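Local coordinates for prephenate dehydrogenase (PDB 2G5C), which probably catalyses the NAD(+)-dependent oxidative decarboxylation of prephenate to 3-(4-hydroxyphenyl)pyruvate, a step of tyrosine biosynthesis, at residues D33-P36 against E37-S40. Numbering follows the deposited sequence.
Sequences DINP and ESIS. With NAD (nicotinamide-adenine-dinucleotide), chain E.
Asp33 and Ser38 meet at the adenosine ribose of NAD, Asp33 OD1 lying 3.5 Å from Ser38 OG. The carboxylate takes both sugar hydroxyls, one on each oxygen: NAD O2B donates to Asp33 OD1 at 2.6 Å and NAD O3B to Asp33 OD2 at 2.7 Å. Ser38 OG adds a weak bond to the same O3B. Next to the sugar, Ile34 lays its CG1, CG2 and CD1 against the adenine, CD1 coming 3.5 Å from NAD N7A.

Behind this first shell, Asp33 is fixed by the backbone. With CG swung opposite the main-chain N (chi1 -160°), its OD1 accepts the amide of Asn35 through the anti lone pair, closing an Asx turn, while OD2 also receives Val9 N. A leucine in place of Asp33 would probably leave both ribose hydroxyls and the Asn35 amide without their acceptor. On the side away from the sugar, Ile39 CD1 packs against Asp33 CB at 3.6 Å.

Asn35 sits at the N-cap of helix 36-44, its carbonyl weakly bound by Ser38 N; Ser40 N then gives Pro36 O a nearly straight hydrogen bond (N-H...O 175°), the first i to i+4 bond of the helix within residues 33-40. An acidic residue just after strand 28-32, reading the ribose diol beside the glycine-rich turn, is the classic signature of an NAD-binding Rossmann fold.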
loop_
_atom_site.group_PDB
_atom_site.type_symbol
_atom_site.label_atom_id
_atom_site.label_comp_id
_atom_site.label_asym_id
_atom_site.label_seq_id
_atom_site.Cartn_x
_atom_site.Cartn_y
_atom_site.Cartn_z
ATOM N N ASP A 33 0.096 24.837 -24.055
ATOM C CA ASP A 33 0.550 24.719 -22.682
ATOM C C ASP A 33 1.010 26.097 -22.228
ATOM O O ASP A 33 1.511 26.881 -23.034
ATOM C CB ASP A 33 1.715 23.728 -22.619
ATOM C CG ASP A 33 1.942 23.181 -21.227
ATOM O OD1 ASP A 33 2.304 23.960 -20.321
ATOM O OD2 ASP A 33 1.750 21.959 -21.043
ATOM N N ILE A 34 0.831 26.400 -20.945
ATOM C CA ILE A 34 1.252 27.690 -20.417
ATOM C C ILE A 34 2.758 27.729 -20.221
ATOM O O ILE A 34 3.331 28.792 -20.005
ATOM C CB ILE A 34 0.602 27.994 -19.052
ATOM C CG1 ILE A 34 0.889 26.847 -18.077
ATOM C CG2 ILE A 34 -0.879 28.243 -19.229
ATOM C CD1 ILE A 34 0.507 27.145 -16.643
ATOM N N ASN A 35 3.397 26.565 -20.286
ATOM C CA ASN A 35 4.838 26.482 -20.097
ATOM C C ASN A 35 5.593 26.365 -21.416
ATOM O O ASN A 35 5.426 25.395 -22.156
ATOM C CB ASN A 35 5.183 25.289 -19.205
ATOM C CG ASN A 35 6.677 25.038 -19.116
ATOM O OD1 ASN A 35 7.438 25.895 -18.673
ATOM N ND2 ASN A 35 7.102 23.858 -19.541
ATOM N N PRO A 36 6.442 27.358 -21.721
ATOM C CA PRO A 36 7.243 27.393 -22.950
ATOM C C PRO A 36 8.044 26.107 -23.155
ATOM O O PRO A 36 8.069 25.539 -24.250
ATOM C CB PRO A 36 8.150 28.602 -22.730
ATOM C CG PRO A 36 7.308 29.501 -21.879
ATOM C CD PRO A 36 6.717 28.540 -20.884
ATOM N N GLU A 37 8.697 25.662 -22.086
ATOM C CA GLU A 37 9.514 24.456 -22.102
ATOM C C GLU A 37 8.759 23.194 -22.506
ATOM O O GLU A 37 9.318 22.316 -23.169
ATOM C CB GLU A 37 10.149 24.243 -20.726
ATOM C CG GLU A 37 11.538 24.831 -20.580
ATOM C CD GLU A 37 12.557 24.122 -21.456
ATOM O OE1 GLU A 37 12.614 22.874 -21.408
ATOM O OE2 GLU A 37 13.303 24.812 -22.184
ATOM N N SER A 38 7.497 23.094 -22.098
ATOM C CA SER A 38 6.683 21.929 -22.430
ATOM C C SER A 38 6.556 21.811 -23.945
ATOM O O SER A 38 6.723 20.730 -24.519
ATOM C CB SER A 38 5.292 22.056 -21.804
ATOM O OG SER A 38 5.373 22.220 -20.398
ATOM N N ILE A 39 6.261 22.937 -24.586
ATOM C CA ILE A 39 6.109 22.980 -26.038
ATOM C C ILE A 39 7.427 22.653 -26.746
ATOM O O ILE A 39 7.498 21.720 -27.551
ATOM C CB ILE A 39 5.638 24.379 -26.496
ATOM C CG1 ILE A 39 4.363 24.776 -25.743
ATOM C CG2 ILE A 39 5.419 24.390 -28.007
ATOM C CD1 ILE A 39 3.199 23.816 -25.921
ATOM N N SER A 40 8.465 23.423 -26.436
ATOM C CA SER A 40 9.781 23.242 -27.041
ATOM C C SER A 40 10.278 21.799 -26.982
ATOM O O SER A 40 10.653 21.220 -28.003
ATOM C CB SER A 40 10.796 24.159 -26.358
ATOM O OG SER A 40 10.862 23.892 -24.968
HETATM P PA NAD E . 1.779 17.020 -15.789
HETATM O O1A NAD E . 2.780 16.073 -16.305
HETATM O O2A NAD E . 2.217 17.892 -14.632
HETATM O O5B NAD E . 1.303 17.894 -17.032
HETATM C C5B NAD E . 0.351 18.903 -16.853
HETATM C C4B NAD E . 0.571 19.978 -17.902
HETATM O O4B NAD E . -0.395 20.956 -17.622
HETATM C C3B NAD E . 1.939 20.686 -17.773
HETATM O O3B NAD E . 2.723 20.563 -18.952
HETATM C C2B NAD E . 1.549 22.123 -17.414
HETATM O O2B NAD E . 2.430 23.134 -17.856
HETATM C C1B NAD E . 0.170 22.168 -18.027
HETATM N N9A NAD E . -0.765 23.232 -17.622
HETATM C C8A NAD E . -1.025 23.738 -16.370
HETATM N N7A NAD E . -1.958 24.699 -16.480
HETATM C C5A NAD E . -2.303 24.821 -17.781
HETATM C C6A NAD E . -3.202 25.634 -18.488
HETATM N N6A NAD E . -3.947 26.528 -17.863
HETATM N N1A NAD E . -3.315 25.498 -19.873
HETATM C C2A NAD E . -2.542 24.561 -20.560
HETATM N N3A NAD E . -1.650 23.753 -19.870
HETATM C C4A NAD E . -1.545 23.892 -18.507
HETATM O O3 NAD E . 0.406 16.254 -15.336
HETATM P PN NAD E . -0.119 14.844 -15.900
HETATM O O1N NAD E . 0.258 14.739 -17.322
HETATM O O2N NAD E . 0.398 13.776 -15.000
HETATM O O5D NAD E . -1.726 14.828 -15.748
HETATM C C5D NAD E . -2.545 15.728 -16.470
HETATM C C4D NAD E . -4.052 15.457 -16.267
HETATM O O4D NAD E . -4.311 14.066 -16.368
HETATM C C3D NAD E . -4.706 15.911 -14.954
HETATM O O3D NAD E . -5.897 16.637 -15.267
HETATM C C2D NAD E . -5.019 14.640 -14.179
HETATM O O2D NAD E . -6.208 14.741 -13.401
HETATM C C1D NAD E . -5.080 13.587 -15.284
HETATM N N1N NAD E . -4.590 12.217 -14.936
HETATM C C2N NAD E . -3.317 12.090 -14.385
HETATM C C3N NAD E . -2.827 10.822 -14.047
HETATM C C7N NAD E . -1.452 10.704 -13.456
HETATM O O7N NAD E . -1.004 9.452 -13.137
HETATM N N7N NAD E . -0.661 11.738 -13.232
HETATM C C4N NAD E . -3.647 9.682 -14.274
HETATM C C5N NAD E . -4.938 9.824 -14.834
HETATM C C6N NAD E . -5.401 11.109 -15.162
#